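Local coordinates for aromatic-amino-acid transaminase TyrB (Burkholderia cenocepacia K56-2Valvano, PDB 4WD2), which probably transfers amino groups between aromatic amino acids and 2-oxo acids, using pyridoxal phosphate held as a Schiff base on a lysine, at residues P294-Y297 against G298-V302; A310-K313 against Q314-E317; M329-S332 against I333-G336. One frame throughout, in Å; residues are numbered along the deposited sequence.

In the fold
The three contacts follow one another along the chain of this class I/II aminotransferase. Contact 1 is the buried start of helix 297-307 and lies against the second subunit. Contacts 2 and 3 are both turns of the long helix 309-338, their centres about 28 Å apart. Contact 2 lies mostly at the surface, contact 3 is partly buried. All three share i to i+4 backbone bonds, but their side chains differ. Contact 1 has apolar packing and a bridging water. Contact 2 has an arginine-glutamate salt bridge. Contact 3 has an aspartate oxygen held by an amide and an imidazole. Contacts 1 and 3 are farthest apart, with centres about 38 Å from each other.

Contact 1 (P294-Y297 against G298-V302); sequences PQTY and GAKVV
Lys300 N donates to Thr296 O at 3.0 Å, and Val301 N donates to Tyr297 O at 3.1 Å. These i to i+4 bonds form the first turn of helix 297-307, where a loop passes into the helix. A water bridges the loop and the turn. It donates to Gln295 O at 2.8 Å and accepts a weak bond from Ala299 N. Gln295 O also accepts from Gln107 NE2, which ties strand 103-108 to the loop just before the helix, and the amide end of Gln295 turns to the backbone O of Arg262.

Thr296 OG1 bonds to Gly260 O of the second subunit, Tyr297 N bonds to Glu261 OE1 of that subunit, and the Tyr297 rings of the two subunits stack on each other. With chi1 at -64°, Thr296 OG1 lies beside its own backbone N, while CG2 is turned to Lys300.

Apolar contacts are few. Thr296 CG2 lies alongside Lys300 CG, 3.7 Å away, both side chains pointing the same way. Lys300 touches the turn through CB and CG, and the rest of its chain runs off from it. The last touch is made by one branch of Val301: CG2 sits over a face of the Tyr297 ring, offset toward the rim, 4.2 Å from CE1.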
loop_
_atom_site.group_PDB
_atom_site.type_symbol
_atom_site.label_atom_id
_atom_site.label_comp_id
_atom_site.label_asym_id
_atom_site.label_seq_id
_atom_site.Cartn_x
_atom_site.Cartn_y
_atom_site.Cartn_z
ATOM N N PRO A 294 0.842 2.619 -6.653
ATOM C CA PRO A 294 -0.370 1.923 -6.201
ATOM C C PRO A 294 -0.872 0.876 -7.192
ATOM O O PRO A 294 -0.329 0.785 -8.293
ATOM C CB PRO A 294 -1.378 3.057 -6.063
ATOM C CG PRO A 294 -0.990 3.987 -7.176
ATOM C CD PRO A 294 0.516 3.914 -7.282
ATOM N N GLN A 295 -1.904 0.121 -6.810
ATOM C CA GLN A 295 -2.370 -1.010 -7.608
ATOM C C GLN A 295 -3.429 -0.616 -8.630
ATOM O O GLN A 295 -4.038 0.456 -8.558
ATOM C CB GLN A 295 -2.909 -2.130 -6.704
ATOM C CG GLN A 295 -4.345 -1.951 -6.208
ATOM C CD GLN A 295 -4.477 -0.936 -5.074
ATOM O OE1 GLN A 295 -3.653 -0.040 -4.915
ATOM N NE2 GLN A 295 -5.522 -1.084 -4.278
ATOM N N THR A 296 -3.644 -1.514 -9.582
ATOM C CA THR A 296 -4.372 -1.184 -10.797
ATOM C C THR A 296 -5.844 -1.577 -10.743
ATOM O O THR A 296 -6.710 -0.815 -11.153
ATOM C CB THR A 296 -3.710 -1.867 -12.011
ATOM O OG1 THR A 296 -2.385 -1.350 -12.187
ATOM C CG2 THR A 296 -4.511 -1.635 -13.280
ATOM N N TYR A 297 -6.121 -2.771 -10.237
ATOM C CA TYR A 297 -7.453 -3.346 -10.376
ATOM C C TYR A 297 -8.563 -2.451 -9.808
ATOM O O TYR A 297 -9.420 -1.980 -10.555
ATOM C CB TYR A 297 -7.511 -4.722 -9.719
ATOM C CG TYR A 297 -8.825 -5.405 -9.981
ATOM C CD1 TYR A 297 -9.788 -5.498 -8.992
ATOM C CD2 TYR A 297 -9.116 -5.922 -11.238
ATOM C CE1 TYR A 297 -11.000 -6.108 -9.234
ATOM C CE2 TYR A 297 -10.332 -6.531 -11.494
ATOM C CZ TYR A 297 -11.268 -6.625 -10.485
ATOM O OH TYR A 297 -12.484 -7.233 -10.731
ATOM N N GLY A 298 -8.542 -2.214 -8.498
ATOM C CA GLY A 298 -9.542 -1.375 -7.853
ATOM C C GLY A 298 -9.694 0.029 -8.433
ATOM O O GLY A 298 -10.810 0.555 -8.535
ATOM N N ALA A 299 -8.582 0.647 -8.812
ATOM C CA ALA A 299 -8.626 1.988 -9.393
ATOM C C ALA A 299 -9.279 1.999 -10.785
ATOM O O ALA A 299 -9.988 2.942 -11.137
ATOM C CB ALA A 299 -7.226 2.578 -9.462
ATOM N N LYS A 300 -9.035 0.956 -11.575
ATOM C CA LYS A 300 -9.697 0.805 -12.868
ATOM C C LYS A 300 -11.203 0.690 -12.695
ATOM O O LYS A 300 -11.960 1.280 -13.458
ATOM C CB LYS A 300 -9.171 -0.421 -13.620
ATOM C CG LYS A 300 -7.798 -0.249 -14.255
ATOM C CD LYS A 300 -7.804 0.747 -15.412
ATOM C CE LYS A 300 -6.585 0.548 -16.308
ATOM N NZ LYS A 300 -6.385 1.665 -17.284
ATOM N N VAL A 301 -11.632 -0.076 -11.692
ATOM C CA VAL A 301 -13.057 -0.252 -11.412
ATOM C C VAL A 301 -13.690 1.076 -11.025
ATOM O O VAL A 301 -14.718 1.472 -11.583
ATOM C CB VAL A 301 -13.309 -1.279 -10.275
ATOM C CG1 VAL A 301 -14.772 -1.257 -9.851
ATOM C CG2 VAL A 301 -12.906 -2.680 -10.711
ATOM N N VAL A 302 -13.075 1.763 -10.068
ATOM C CA VAL A 302 -13.585 3.046 -9.610
ATOM C C VAL A 302 -13.599 4.076 -10.741
ATOM O O VAL A 302 -14.595 4.774 -10.934
ATOM C CB VAL A 302 -12.761 3.583 -8.419
ATOM C CG1 VAL A 302 -13.089 5.047 -8.153
ATOM C CG2 VAL A 302 -13.009 2.729 -7.175
HETATM O O HOH W 1 -6.335 0.524 -7.045
#

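Contact 2 (A310-K313 against Q314-E317); sequences ALRK and QWEE
Glu316 OE2 is gripped by two donors. Arg312 NE reaches it at 2.7 Å in an i to i+4 salt bridge, and a water donates to it at 3.2 Å. The same water accepts from Arg312 NH2, so it closes a ring beside the salt bridge. NE meets the anti lone pair of OE2. The bond is bent, with an angle of 145° at the hydrogen, and OE2 lies 21° out of the guanidinium plane. Arg312 gets there by a bend at chi2 (63°), which turns its chain along the helix toward Glu316. Its NH1 is held by Leu306 O, so NE and NH1 are both held, and NH2 by the water.

Arg312 also runs alongside Trp315. Its CD sits at the edge of the indole, 3.9 Å from CE3, and the guanidinium stands steeply to the ring. One residue on, the extended Lys313 crosses Glu317. Lys313 CE lies 3.3 Å from Glu317 OE2, but NZ is 4.4 Å from that OE2, too far for a salt bridge, though the opposite charges probably attract. Four backbone i to i+4 bonds carry the turn, the shortest from Trp315 N to Leu311 O at 2.8 Å.

Trp315 faces inward. Its NE1 bonds to Asn255 O, next to the cofactor-bearing Lys254, and its ring stacks with Phe256. Helix 55-65 packs on Leu311 and Trp315, and helices 80-91, 229-232 and 297-307 also touch Trp315, while Lys313 and Glu317 face solvent.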
loop_
_atom_site.group_PDB
_atom_site.type_symbol
_atom_site.label_atom_id
_atom_site.label_comp_id
_atom_site.label_asym_id
_atom_site.label_seq_id
_atom_site.Cartn_x
_atom_site.Cartn_y
_atom_site.Cartn_z
ATOM N N ALA A 310 -23.554 6.121 -17.540
ATOM C CA ALA A 310 -24.524 5.100 -17.162
ATOM C C ALA A 310 -24.156 4.463 -15.821
ATOM O O ALA A 310 -25.011 4.300 -14.946
ATOM C CB ALA A 310 -24.630 4.040 -18.247
ATOM N N LEU A 311 -22.881 4.116 -15.651
ATOM C CA LEU A 311 -22.433 3.476 -14.413
ATOM C C LEU A 311 -22.392 4.473 -13.265
ATOM O O LEU A 311 -22.698 4.123 -12.128
ATOM C CB LEU A 311 -21.053 2.829 -14.589
ATOM C CG LEU A 311 -20.878 1.732 -15.643
ATOM C CD1 LEU A 311 -19.484 1.120 -15.553
ATOM C CD2 LEU A 311 -21.942 0.666 -15.495
ATOM N N ARG A 312 -22.000 5.712 -13.561
ATOM C CA ARG A 312 -21.960 6.768 -12.551
ATOM C C ARG A 312 -23.349 6.978 -11.963
ATOM O O ARG A 312 -23.506 7.120 -10.757
ATOM C CB ARG A 312 -21.425 8.076 -13.149
ATOM C CG ARG A 312 -21.518 9.299 -12.230
ATOM C CD ARG A 312 -20.675 9.137 -10.980
ATOM N NE ARG A 312 -20.480 10.395 -10.255
ATOM C CZ ARG A 312 -19.441 11.208 -10.445
ATOM N NH1 ARG A 312 -18.517 10.901 -11.345
ATOM N NH2 ARG A 312 -19.321 12.329 -9.742
ATOM N N LYS A 313 -24.358 6.974 -12.824
ATOM C CA LYS A 313 -25.738 7.139 -12.383
ATOM C C LYS A 313 -26.211 5.946 -11.548
ATOM O O LYS A 313 -26.844 6.116 -10.508
ATOM C CB LYS A 313 -26.658 7.340 -13.587
ATOM C CG LYS A 313 -28.088 7.698 -13.213
ATOM C CD LYS A 313 -28.927 7.980 -14.445
ATOM C CE LYS A 313 -30.375 8.244 -14.074
ATOM N NZ LYS A 313 -31.219 8.410 -15.289
ATOM N N GLN A 314 -25.897 4.742 -12.008
ATOM C CA GLN A 314 -26.287 3.528 -11.309
ATOM C C GLN A 314 -25.636 3.454 -9.938
ATOM O O GLN A 314 -26.254 3.027 -8.965
ATOM C CB GLN A 314 -25.910 2.303 -12.128
ATOM C CG GLN A 314 -26.402 0.986 -11.555
ATOM C CD GLN A 314 -25.885 -0.188 -12.348
ATOM O OE1 GLN A 314 -25.011 -0.027 -13.204
ATOM N NE2 GLN A 314 -26.410 -1.376 -12.071
ATOM N N TRP A 315 -24.380 3.873 -9.866
ATOM C CA TRP A 315 -23.667 3.916 -8.599
ATOM C C TRP A 315 -24.276 4.925 -7.622
ATOM O O TRP A 315 -24.546 4.582 -6.470
ATOM C CB TRP A 315 -22.190 4.240 -8.827
ATOM C CG TRP A 315 -21.451 4.501 -7.551
ATOM C CD1 TRP A 315 -21.161 3.594 -6.571
ATOM C CD2 TRP A 315 -20.918 5.754 -7.108
ATOM N NE1 TRP A 315 -20.478 4.203 -5.549
ATOM C CE2 TRP A 315 -20.316 5.529 -5.852
ATOM C CE3 TRP A 315 -20.884 7.043 -7.653
ATOM C CZ2 TRP A 315 -19.687 6.542 -5.135
ATOM C CZ3 TRP A 315 -20.258 8.049 -6.940
ATOM C CH2 TRP A 315 -19.668 7.794 -5.695
ATOM N N GLU A 316 -24.489 6.163 -8.071
ATOM C CA GLU A 316 -25.049 7.200 -7.204
ATOM C C GLU A 316 -26.434 6.809 -6.698
ATOM O O GLU A 316 -26.795 7.094 -5.554
ATOM C CB GLU A 316 -25.121 8.547 -7.933
ATOM C CG GLU A 316 -23.763 9.169 -8.244
ATOM C CD GLU A 316 -23.860 10.623 -8.690
ATOM O OE1 GLU A 316 -24.891 11.276 -8.409
ATOM O OE2 GLU A 316 -22.897 11.117 -9.317
ATOM N N GLU A 317 -27.208 6.157 -7.559
ATOM C CA GLU A 317 -28.545 5.720 -7.182
ATOM C C GLU A 317 -28.509 4.668 -6.073
ATOM O O GLU A 317 -29.254 4.775 -5.103
ATOM C CB GLU A 317 -29.298 5.183 -8.402
ATOM C CG GLU A 317 -29.826 6.285 -9.313
ATOM C CD GLU A 317 -30.582 5.759 -10.528
ATOM O OE1 GLU A 317 -30.608 4.523 -10.746
ATOM O OE2 GLU A 317 -31.154 6.588 -11.269
HETATM O O HOH W 2 -21.548 13.548 -7.803
#

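Contact 3 (M329-S332 against I333-G336); sequences MRQS and IHDG
Gln331 NE2 and His334 ND1 both donate to Asp335 OD1. This small polar cluster sits on one side of a turn near the end of the long helix 309-338. The amide bond spans i to i+4 and is 3.1 Å long, from Gln331 NE2 to Asp335 OD1. It lies close to the plane of the amide but meets OD1 on its syn side, 33° out of the carboxylate plane. The second bond joins neighbours, His334 ND1 to Asp335 OD1, at 3.0 Å and nearly straight. It lies in the imidazole plane and comes to OD1 from the anti side. The two bonds probably limit rotation of the carboxylate, though Gln331 and Asp335 also touch a crystal neighbour. Turning at CB-CG (chi2 69°) swings the Gln331 amide to the aspartate, and the amide plane stands at 77° to the imidazole beside it.

The main chain is held by bonds from Ile333 N, His334 N, Asp335 N and Gly336 N to the carbonyls four residues earlier. Ser332 OG turns back to Arg328 O.

The buried side chains make the other contacts. Arg330 is held by Thr357 OG1 and by the carbonyls of Phe356, Tyr349 and Gly354, which ties the helix to strand 356-358, helix 348-351 and the loop between them. Ile333 packs on Val393, Val396 and Ala397 of helix 393-405. Its CG2 also presses against the backbone, 3.3 Å from Arg330 O and 3.4 Å from Met329 O.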
loop_
_atom_site.group_PDB
_atom_site.type_symbol
_atom_site.label_atom_id
_atom_site.label_comp_id
_atom_site.label_asym_id
_atom_site.label_seq_id
_atom_site.Cartn_x
_atom_site.Cartn_y
_atom_site.Cartn_z
ATOM N N MET A 329 -33.582 2.885 9.156
ATOM C CA MET A 329 -33.272 2.102 10.352
ATOM C C MET A 329 -33.154 3.003 11.578
ATOM O O MET A 329 -33.554 2.622 12.678
ATOM C CB MET A 329 -31.984 1.293 10.163
ATOM C CG MET A 329 -32.116 0.141 9.168
ATOM S SD MET A 329 -33.347 -1.093 9.648
ATOM C CE MET A 329 -34.791 -0.581 8.706
ATOM N N ARG A 330 -32.603 4.197 11.394
ATOM C CA ARG A 330 -32.522 5.153 12.494
ATOM C C ARG A 330 -33.923 5.487 12.999
ATOM O O ARG A 330 -34.176 5.479 14.201
ATOM C CB ARG A 330 -31.782 6.422 12.062
ATOM C CG ARG A 330 -30.274 6.231 11.902
ATOM C CD ARG A 330 -29.567 7.555 11.625
ATOM N NE ARG A 330 -28.115 7.392 11.581
ATOM C CZ ARG A 330 -27.348 7.275 12.662
ATOM N NH1 ARG A 330 -27.894 7.303 13.872
ATOM N NH2 ARG A 330 -26.038 7.122 12.533
ATOM N N GLN A 331 -34.833 5.766 12.072
ATOM C CA GLN A 331 -36.205 6.084 12.446
ATOM C C GLN A 331 -36.908 4.869 13.066
ATOM O O GLN A 331 -37.639 5.014 14.044
ATOM C CB GLN A 331 -36.987 6.601 11.234
ATOM C CG GLN A 331 -38.326 7.255 11.591
ATOM C CD GLN A 331 -38.158 8.582 12.321
ATOM O OE1 GLN A 331 -37.712 9.574 11.736
ATOM N NE2 GLN A 331 -38.502 8.603 13.606
ATOM N N SER A 332 -36.661 3.675 12.517
ATOM C CA SER A 332 -37.292 2.450 13.008
ATOM C C SER A 332 -36.863 2.114 14.428
ATOM O O SER A 332 -37.702 1.751 15.251
ATOM C CB SER A 332 -36.987 1.261 12.090
ATOM O OG SER A 332 -37.502 1.467 10.785
ATOM N N ILE A 333 -35.569 2.233 14.723
ATOM C CA ILE A 333 -35.107 1.944 16.078
ATOM C C ILE A 333 -35.589 3.047 17.028
ATOM O O ILE A 333 -36.014 2.753 18.143
ATOM C CB ILE A 333 -33.556 1.766 16.165
ATOM C CG1 ILE A 333 -33.172 1.096 17.489
ATOM C CG2 ILE A 333 -32.813 3.080 16.006
ATOM C CD1 ILE A 333 -31.739 0.662 17.544
ATOM N N HIS A 334 -35.565 4.301 16.571
ATOM C CA HIS A 334 -36.094 5.411 17.360
ATOM C C HIS A 334 -37.533 5.142 17.794
ATOM O O HIS A 334 -37.858 5.214 18.979
ATOM C CB HIS A 334 -36.029 6.725 16.568
ATOM C CG HIS A 334 -36.725 7.873 17.239
ATOM N ND1 HIS A 334 -38.083 8.076 17.147
ATOM C CD2 HIS A 334 -36.243 8.874 18.014
ATOM C CE1 HIS A 334 -38.413 9.153 17.840
ATOM N NE2 HIS A 334 -37.316 9.656 18.374
ATOM N N ASP A 335 -38.390 4.827 16.830
ATOM C CA ASP A 335 -39.796 4.585 17.112
ATOM C C ASP A 335 -39.981 3.350 17.988
ATOM O O ASP A 335 -40.868 3.315 18.836
ATOM C CB ASP A 335 -40.594 4.431 15.814
ATOM C CG ASP A 335 -40.601 5.698 14.980
ATOM O OD1 ASP A 335 -40.125 6.745 15.464
ATOM O OD2 ASP A 335 -41.080 5.638 13.830
ATOM N N GLY A 336 -39.143 2.338 17.779
ATOM C CA GLY A 336 -39.174 1.147 18.610
ATOM C C GLY A 336 -38.824 1.420 20.066
ATOM O O GLY A 336 -39.380 0.795 20.973
#